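Local coordinates for protein siderophore biosynthesis lipase/esterase, putative (Aspergillus fumigatus, PDB 6GUP) that hydrolyses the ester bonds of the siderophore fusarinine C, releasing fusarinine and iron, but leaves triacetylfusarinine C uncut, at residues Ser53-Trp67 against Arg338-Leu352. Sequence-based numbering, arbitrary orientation.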
loop_
_atom_site.group_PDB
_atom_site.type_symbol
_atom_site.label_atom_id
_atom_site.label_comp_id
_atom_site.label_asym_id
_atom_site.label_seq_id
_atom_site.Cartn_x
_atom_site.Cartn_y
_atom_site.Cartn_z
ATOM N N SER A 53 5.028 -11.518 -10.444
ATOM C CA SER A 53 4.527 -12.508 -11.408
ATOM C C SER A 53 4.991 -12.263 -12.864
ATOM O O SER A 53 6.191 -12.316 -13.143
ATOM C CB SER A 53 2.995 -12.634 -11.288
ATOM O OG SER A 53 2.326 -11.461 -11.721
ATOM N N TYR A 54 4.049 -11.966 -13.763
ATOM C CA TYR A 54 4.311 -11.804 -15.204
ATOM C C TYR A 54 4.227 -10.336 -15.630
ATOM O O TYR A 54 4.250 -10.031 -16.826
ATOM C CB TYR A 54 3.311 -12.640 -16.027
ATOM C CG TYR A 54 1.862 -12.446 -15.616
ATOM C CD1 TYR A 54 1.123 -11.344 -16.054
ATOM C CD2 TYR A 54 1.240 -13.356 -14.760
ATOM C CE1 TYR A 54 -0.195 -11.163 -15.661
ATOM C CE2 TYR A 54 -0.075 -13.183 -14.361
ATOM C CZ TYR A 54 -0.788 -12.088 -14.813
ATOM O OH TYR A 54 -2.091 -11.923 -14.415
ATOM N N LEU A 55 4.156 -9.432 -14.654
ATOM C CA LEU A 55 3.810 -8.033 -14.914
ATOM C C LEU A 55 4.915 -7.294 -15.668
ATOM O O LEU A 55 4.627 -6.457 -16.527
ATOM C CB LEU A 55 3.473 -7.313 -13.596
ATOM C CG LEU A 55 2.311 -6.317 -13.534
ATOM C CD1 LEU A 55 1.122 -6.734 -14.391
ATOM C CD2 LEU A 55 1.880 -6.162 -12.083
ATOM N N ALA A 56 6.169 -7.611 -15.345
ATOM C CA ALA A 56 7.325 -7.052 -16.051
ATOM C C ALA A 56 7.352 -7.474 -17.520
ATOM O O ALA A 56 7.588 -6.644 -18.398
ATOM C CB ALA A 56 8.617 -7.471 -15.364
ATOM N N ASP A 57 7.110 -8.761 -17.770
ATOM C CA ASP A 57 7.047 -9.300 -19.137
ATOM C C ASP A 57 5.884 -8.713 -19.939
ATOM O O ASP A 57 6.021 -8.473 -21.140
ATOM C CB ASP A 57 6.940 -10.836 -19.117
ATOM C CG ASP A 57 8.200 -11.518 -18.581
ATOM O OD1 ASP A 57 9.233 -10.843 -18.383
ATOM O OD2 ASP A 57 8.151 -12.745 -18.355
ATOM N N LEU A 58 4.749 -8.490 -19.273
ATOM C CA LEU A 58 3.584 -7.855 -19.900
ATOM C C LEU A 58 3.881 -6.407 -20.294
ATOM O O LEU A 58 3.579 -5.996 -21.412
ATOM C CB LEU A 58 2.363 -7.916 -18.969
ATOM C CG LEU A 58 1.043 -7.293 -19.445
ATOM C CD1 LEU A 58 0.602 -7.843 -20.796
ATOM C CD2 LEU A 58 -0.041 -7.517 -18.404
ATOM N N ALA A 59 4.476 -5.647 -19.374
ATOM C CA ALA A 59 4.891 -4.262 -19.646
ATOM C C ALA A 59 5.900 -4.176 -20.796
ATOM O O ALA A 59 5.800 -3.287 -21.645
ATOM C CB ALA A 59 5.469 -3.622 -18.392
ATOM N N HIS A 60 6.859 -5.103 -20.816
ATOM C CA HIS A 60 7.836 -5.210 -21.908
ATOM C C HIS A 60 7.169 -5.509 -23.258
ATOM O O HIS A 60 7.558 -4.940 -24.281
ATOM C CB HIS A 60 8.884 -6.286 -21.583
ATOM C CG HIS A 60 9.949 -6.436 -22.626
ATOM N ND1 HIS A 60 10.720 -5.380 -23.062
ATOM C CD2 HIS A 60 10.378 -7.522 -23.312
ATOM C CE1 HIS A 60 11.571 -5.807 -23.977
ATOM N NE2 HIS A 60 11.386 -7.103 -24.147
ATOM N N ALA A 61 6.173 -6.394 -23.247
ATOM C CA ALA A 61 5.427 -6.759 -24.460
ATOM C C ALA A 61 4.503 -5.647 -24.973
ATOM O O ALA A 61 4.272 -5.548 -26.181
ATOM C CB ALA A 61 4.628 -8.034 -24.225
ATOM N N LEU A 62 3.973 -4.825 -24.063
ATOM C CA LEU A 62 3.098 -3.699 -24.432
ATOM C C LEU A 62 3.838 -2.419 -24.876
ATOM O O LEU A 62 3.186 -1.439 -25.243
ATOM C CB LEU A 62 2.139 -3.364 -23.275
ATOM C CG LEU A 62 1.138 -4.442 -22.840
ATOM C CD1 LEU A 62 0.428 -4.011 -21.565
ATOM C CD2 LEU A 62 0.127 -4.759 -23.931
ATOM N N GLN A 63 5.176 -2.419 -24.839
ATOM C CA GLN A 63 5.986 -1.274 -25.312
ATOM C C GLN A 63 5.699 -0.825 -26.761
ATOM O O GLN A 63 5.446 0.361 -26.987
ATOM C CB GLN A 63 7.494 -1.541 -25.134
ATOM C CG GLN A 63 8.011 -1.302 -23.723
ATOM C CD GLN A 63 9.477 -1.669 -23.551
ATOM O OE1 GLN A 63 10.222 -1.797 -24.525
ATOM N NE2 GLN A 63 9.898 -1.834 -22.302
ATOM N N PRO A 64 5.736 -1.758 -27.741
ATOM C CA PRO A 64 5.398 -1.385 -29.129
ATOM C C PRO A 64 3.921 -1.045 -29.411
ATOM O O PRO A 64 3.630 -0.448 -30.450
ATOM C CB PRO A 64 5.811 -2.628 -29.938
ATOM C CG PRO A 64 5.797 -3.746 -28.956
ATOM C CD PRO A 64 6.269 -3.133 -27.675
ATOM N N THR A 65 3.011 -1.409 -28.506
ATOM C CA THR A 65 1.567 -1.306 -28.746
ATOM C C THR A 65 1.019 0.087 -28.404
ATOM O O THR A 65 1.758 0.957 -27.937
ATOM C CB THR A 65 0.795 -2.375 -27.932
ATOM O OG1 THR A 65 0.898 -2.091 -26.530
ATOM C CG2 THR A 65 1.343 -3.777 -28.206
ATOM N N GLU A 66 -0.279 0.275 -28.647
ATOM C CA GLU A 66 -1.011 1.486 -28.243
ATOM C C GLU A 66 -1.679 1.366 -26.852
ATOM O O GLU A 66 -2.518 2.198 -26.493
ATOM C CB GLU A 66 -2.053 1.848 -29.316
ATOM C CG GLU A 66 -1.450 2.464 -30.572
ATOM C CD GLU A 66 -2.494 3.087 -31.481
ATOM O OE1 GLU A 66 -3.505 2.417 -31.779
ATOM O OE2 GLU A 66 -2.300 4.249 -31.899
ATOM N N TRP A 67 -1.297 0.346 -26.077
ATOM C CA TRP A 67 -1.785 0.144 -24.710
ATOM C C TRP A 67 -0.689 0.465 -23.699
ATOM O O TRP A 67 0.463 0.067 -23.892
ATOM C CB TRP A 67 -2.208 -1.310 -24.510
ATOM C CG TRP A 67 -3.343 -1.732 -25.375
ATOM C CD1 TRP A 67 -3.272 -2.172 -26.664
ATOM C CD2 TRP A 67 -4.727 -1.761 -25.014
ATOM N NE1 TRP A 67 -4.528 -2.471 -27.132
ATOM C CE2 TRP A 67 -5.441 -2.226 -26.141
ATOM C CE3 TRP A 67 -5.435 -1.437 -23.848
ATOM C CZ2 TRP A 67 -6.833 -2.379 -26.135
ATOM C CZ3 TRP A 67 -6.822 -1.587 -23.844
ATOM C CH2 TRP A 67 -7.504 -2.053 -24.983
ATOM N N ARG A 338 4.381 -18.147 -18.845
ATOM C CA ARG A 338 4.328 -16.679 -18.777
ATOM C C ARG A 338 4.269 -16.058 -20.164
ATOM O O ARG A 338 3.419 -15.210 -20.429
ATOM C CB ARG A 338 5.534 -16.089 -18.036
ATOM C CG ARG A 338 5.352 -15.945 -16.536
ATOM C CD ARG A 338 6.230 -14.828 -15.991
ATOM N NE ARG A 338 7.639 -15.016 -16.335
ATOM C CZ ARG A 338 8.462 -15.902 -15.769
ATOM N NH1 ARG A 338 9.728 -15.972 -16.177
ATOM N NH2 ARG A 338 8.044 -16.724 -14.805
ATOM N N ASN A 339 5.181 -16.484 -21.038
ATOM C CA ASN A 339 5.230 -15.981 -22.415
ATOM C C ASN A 339 3.926 -16.257 -23.161
ATOM O O ASN A 339 3.444 -15.403 -23.908
ATOM C CB ASN A 339 6.396 -16.601 -23.188
ATOM C CG ASN A 339 6.660 -15.893 -24.504
ATOM O OD1 ASN A 339 6.999 -14.709 -24.524
ATOM N ND2 ASN A 339 6.507 -16.612 -25.610
ATOM N N PHE A 340 3.370 -17.449 -22.952
ATOM C CA PHE A 340 2.087 -17.819 -23.544
ATOM C C PHE A 340 0.956 -16.944 -23.010
ATOM O O PHE A 340 0.168 -16.409 -23.789
ATOM C CB PHE A 340 1.773 -19.290 -23.283
ATOM C CG PHE A 340 0.571 -19.786 -24.027
ATOM C CD1 PHE A 340 0.652 -20.082 -25.383
ATOM C CD2 PHE A 340 -0.648 -19.942 -23.380
ATOM C CE1 PHE A 340 -0.459 -20.533 -26.079
ATOM C CE2 PHE A 340 -1.763 -20.394 -24.067
ATOM C CZ PHE A 340 -1.669 -20.689 -25.419
ATOM N N LEU A 341 0.895 -16.799 -21.686
ATOM C CA LEU A 341 -0.107 -15.952 -21.026
ATOM C C LEU A 341 -0.067 -14.524 -21.558
ATOM O O LEU A 341 -1.107 -13.956 -21.889
ATOM C CB LEU A 341 0.104 -15.941 -19.509
ATOM C CG LEU A 341 -0.964 -15.227 -18.662
ATOM C CD1 LEU A 341 -1.102 -15.906 -17.309
ATOM C CD2 LEU A 341 -0.687 -13.737 -18.472
ATOM N N VAL A 342 1.136 -13.957 -21.635
ATOM C CA VAL A 342 1.328 -12.593 -22.134
ATOM C C VAL A 342 0.859 -12.477 -23.588
ATOM O O VAL A 342 0.206 -11.497 -23.950
ATOM C CB VAL A 342 2.802 -12.128 -21.993
ATOM C CG1 VAL A 342 3.038 -10.799 -22.705
ATOM C CG2 VAL A 342 3.180 -11.989 -20.524
ATOM N N ASN A 343 1.188 -13.477 -24.406
ATOM C CA ASN A 343 0.735 -13.517 -25.805
ATOM C C ASN A 343 -0.789 -13.591 -25.941
ATOM O O ASN A 343 -1.349 -12.995 -26.862
ATOM C CB ASN A 343 1.397 -14.672 -26.576
ATOM C CG ASN A 343 2.819 -14.349 -27.013
ATOM O OD1 ASN A 343 3.089 -13.272 -27.546
ATOM N ND2 ASN A 343 3.731 -15.292 -26.804
ATOM N N LYS A 344 -1.456 -14.309 -25.033
ATOM C CA LYS A 344 -2.925 -14.356 -25.020
ATOM C C LYS A 344 -3.536 -12.994 -24.676
ATOM O O LYS A 344 -4.576 -12.630 -25.226
ATOM C CB LYS A 344 -3.457 -15.409 -24.036
ATOM C CG LYS A 344 -3.112 -16.869 -24.329
ATOM C CD LYS A 344 -3.351 -17.303 -25.773
ATOM C CE LYS A 344 -2.070 -17.274 -26.598
ATOM N NZ LYS A 344 -2.289 -17.718 -28.000
ATOM N N VAL A 345 -2.897 -12.258 -23.764
ATOM C CA VAL A 345 -3.348 -10.907 -23.401
ATOM C C VAL A 345 -3.201 -9.950 -24.588
ATOM O O VAL A 345 -4.133 -9.213 -24.902
ATOM C CB VAL A 345 -2.606 -10.359 -22.156
ATOM C CG1 VAL A 345 -2.917 -8.881 -21.926
ATOM C CG2 VAL A 345 -2.984 -11.167 -20.922
ATOM N N LEU A 346 -2.036 -9.963 -25.237
ATOM C CA LEU A 346 -1.802 -9.130 -26.432
ATOM C C LEU A 346 -2.762 -9.454 -27.583
ATOM O O LEU A 346 -3.215 -8.545 -28.282
ATOM C CB LEU A 346 -0.344 -9.225 -26.913
ATOM C CG LEU A 346 0.615 -8.181 -26.329
ATOM C CD1 LEU A 346 0.809 -8.354 -24.830
ATOM C CD2 LEU A 346 1.955 -8.238 -27.046
ATOM N N GLY A 347 -3.066 -10.739 -27.766
ATOM C CA GLY A 347 -4.048 -11.184 -28.762
ATOM C C GLY A 347 -5.462 -10.714 -28.462
ATOM O O GLY A 347 -6.195 -10.319 -29.370
ATOM N N TYR A 348 -5.841 -10.769 -27.184
ATOM C CA TYR A 348 -7.117 -10.224 -26.708
ATOM C C TYR A 348 -7.207 -8.714 -26.961
ATOM O O TYR A 348 -8.215 -8.223 -27.474
ATOM C CB TYR A 348 -7.290 -10.523 -25.210
ATOM C CG TYR A 348 -8.531 -9.930 -24.582
ATOM C CD1 TYR A 348 -8.520 -8.642 -24.038
ATOM C CD2 TYR A 348 -9.716 -10.657 -24.524
ATOM C CE1 TYR A 348 -9.657 -8.096 -23.465
ATOM C CE2 TYR A 348 -10.860 -10.122 -23.949
ATOM C CZ TYR A 348 -10.822 -8.841 -23.422
ATOM O OH TYR A 348 -11.946 -8.305 -22.854
ATOM N N LEU A 349 -6.151 -7.993 -26.588
ATOM C CA LEU A 349 -6.083 -6.538 -26.778
ATOM C C LEU A 349 -6.022 -6.121 -28.256
ATOM O O LEU A 349 -6.576 -5.081 -28.624
ATOM C CB LEU A 349 -4.887 -5.949 -26.015
ATOM C CG LEU A 349 -4.908 -6.028 -24.480
ATOM C CD1 LEU A 349 -3.583 -5.535 -23.920
ATOM C CD2 LEU A 349 -6.061 -5.241 -23.874
ATOM N N SER A 350 -5.359 -6.924 -29.090
ATOM C CA SER A 350 -5.290 -6.674 -30.541
ATOM C C SER A 350 -6.655 -6.796 -31.220
ATOM O O SER A 350 -7.014 -5.959 -32.052
ATOM C CB SER A 350 -4.307 -7.636 -31.215
ATOM O OG SER A 350 -2.992 -7.458 -30.720
ATOM N N ALA A 351 -7.399 -7.844 -30.865
ATOM C CA ALA A 351 -8.763 -8.062 -31.371
ATOM C C ALA A 351 -9.721 -6.934 -30.988
ATOM O O ALA A 351 -10.652 -6.622 -31.736
ATOM C CB ALA A 351 -9.304 -9.393 -30.867
ATOM N N LEU A 352 -9.488 -6.338 -29.820
ATOM C CA LEU A 352 -10.291 -5.223 -29.323
ATOM C C LEU A 352 -10.085 -3.943 -30.146
ATOM O O LEU A 352 -11.053 -3.234 -30.424
ATOM C CB LEU A 352 -9.979 -4.985 -27.836
ATOM C CG LEU A 352 -10.853 -4.049 -26.993
ATOM C CD1 LEU A 352 -12.342 -4.248 -27.239
ATOM C CD2 LEU A 352 -10.532 -4.247 -25.519
#
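Trp67 and Leu349 bury the largest areas where, on one side of the alpha/beta-hydrolase sheet, helix 55-61 and the chain leading from it into strand 67-72 pack on the C-terminal helix. Helix 55-61 and segment 338-352 of the C-terminal helix run roughly in the same direction, their axes 45° apart and 9.8 Å from each other at closest approach. Trp67, which opens strand 67-72, offers one indole face to Leu349. The methyl Leu349 CD2 stands nearly on the normal of the six-membered ring, 3.5 Å from its centroid, a CH-pi contact, while Leu349 CB lies over the same face nearer NE1. Leu349 CG lies anti to the carbonyl carbon and beside the backbone N; the second methyl, CD1, meets Leu62 CD2 at 3.8 Å. Val118 of the central strand 117-122 touches both Trp67 and Leu349, tying this end of the contact to the sheet.

At the other end Tyr54, in the N-cap position of helix 55-61, receives Leu341 CD2 over the centre of its ring, close to the ring normal. Tyr54 CG sits between its backbone N and carbonyl carbon (chi1 49°), and its hydroxyl bonds Gln163. Between the two aromatic contacts, Ala61 CB packs against Val342 CG1 at 3.5 Å and Leu58 CD1 reaches Val345 CG1.

Arg338 lays its CD along Tyr54 CB, then bends at chi3. Its NH2 is held by the carbonyls of Leu329 and Asn331, which helps fix the guanidinium beside Asp57. Arg338 NE completes a salt bridge to Asp57 OD2 at 3.1 Å (N-H...O 157°), approaching from the syn side but tilted out of the carboxylate plane, while OD2 lies in the guanidinium plane, at its edge.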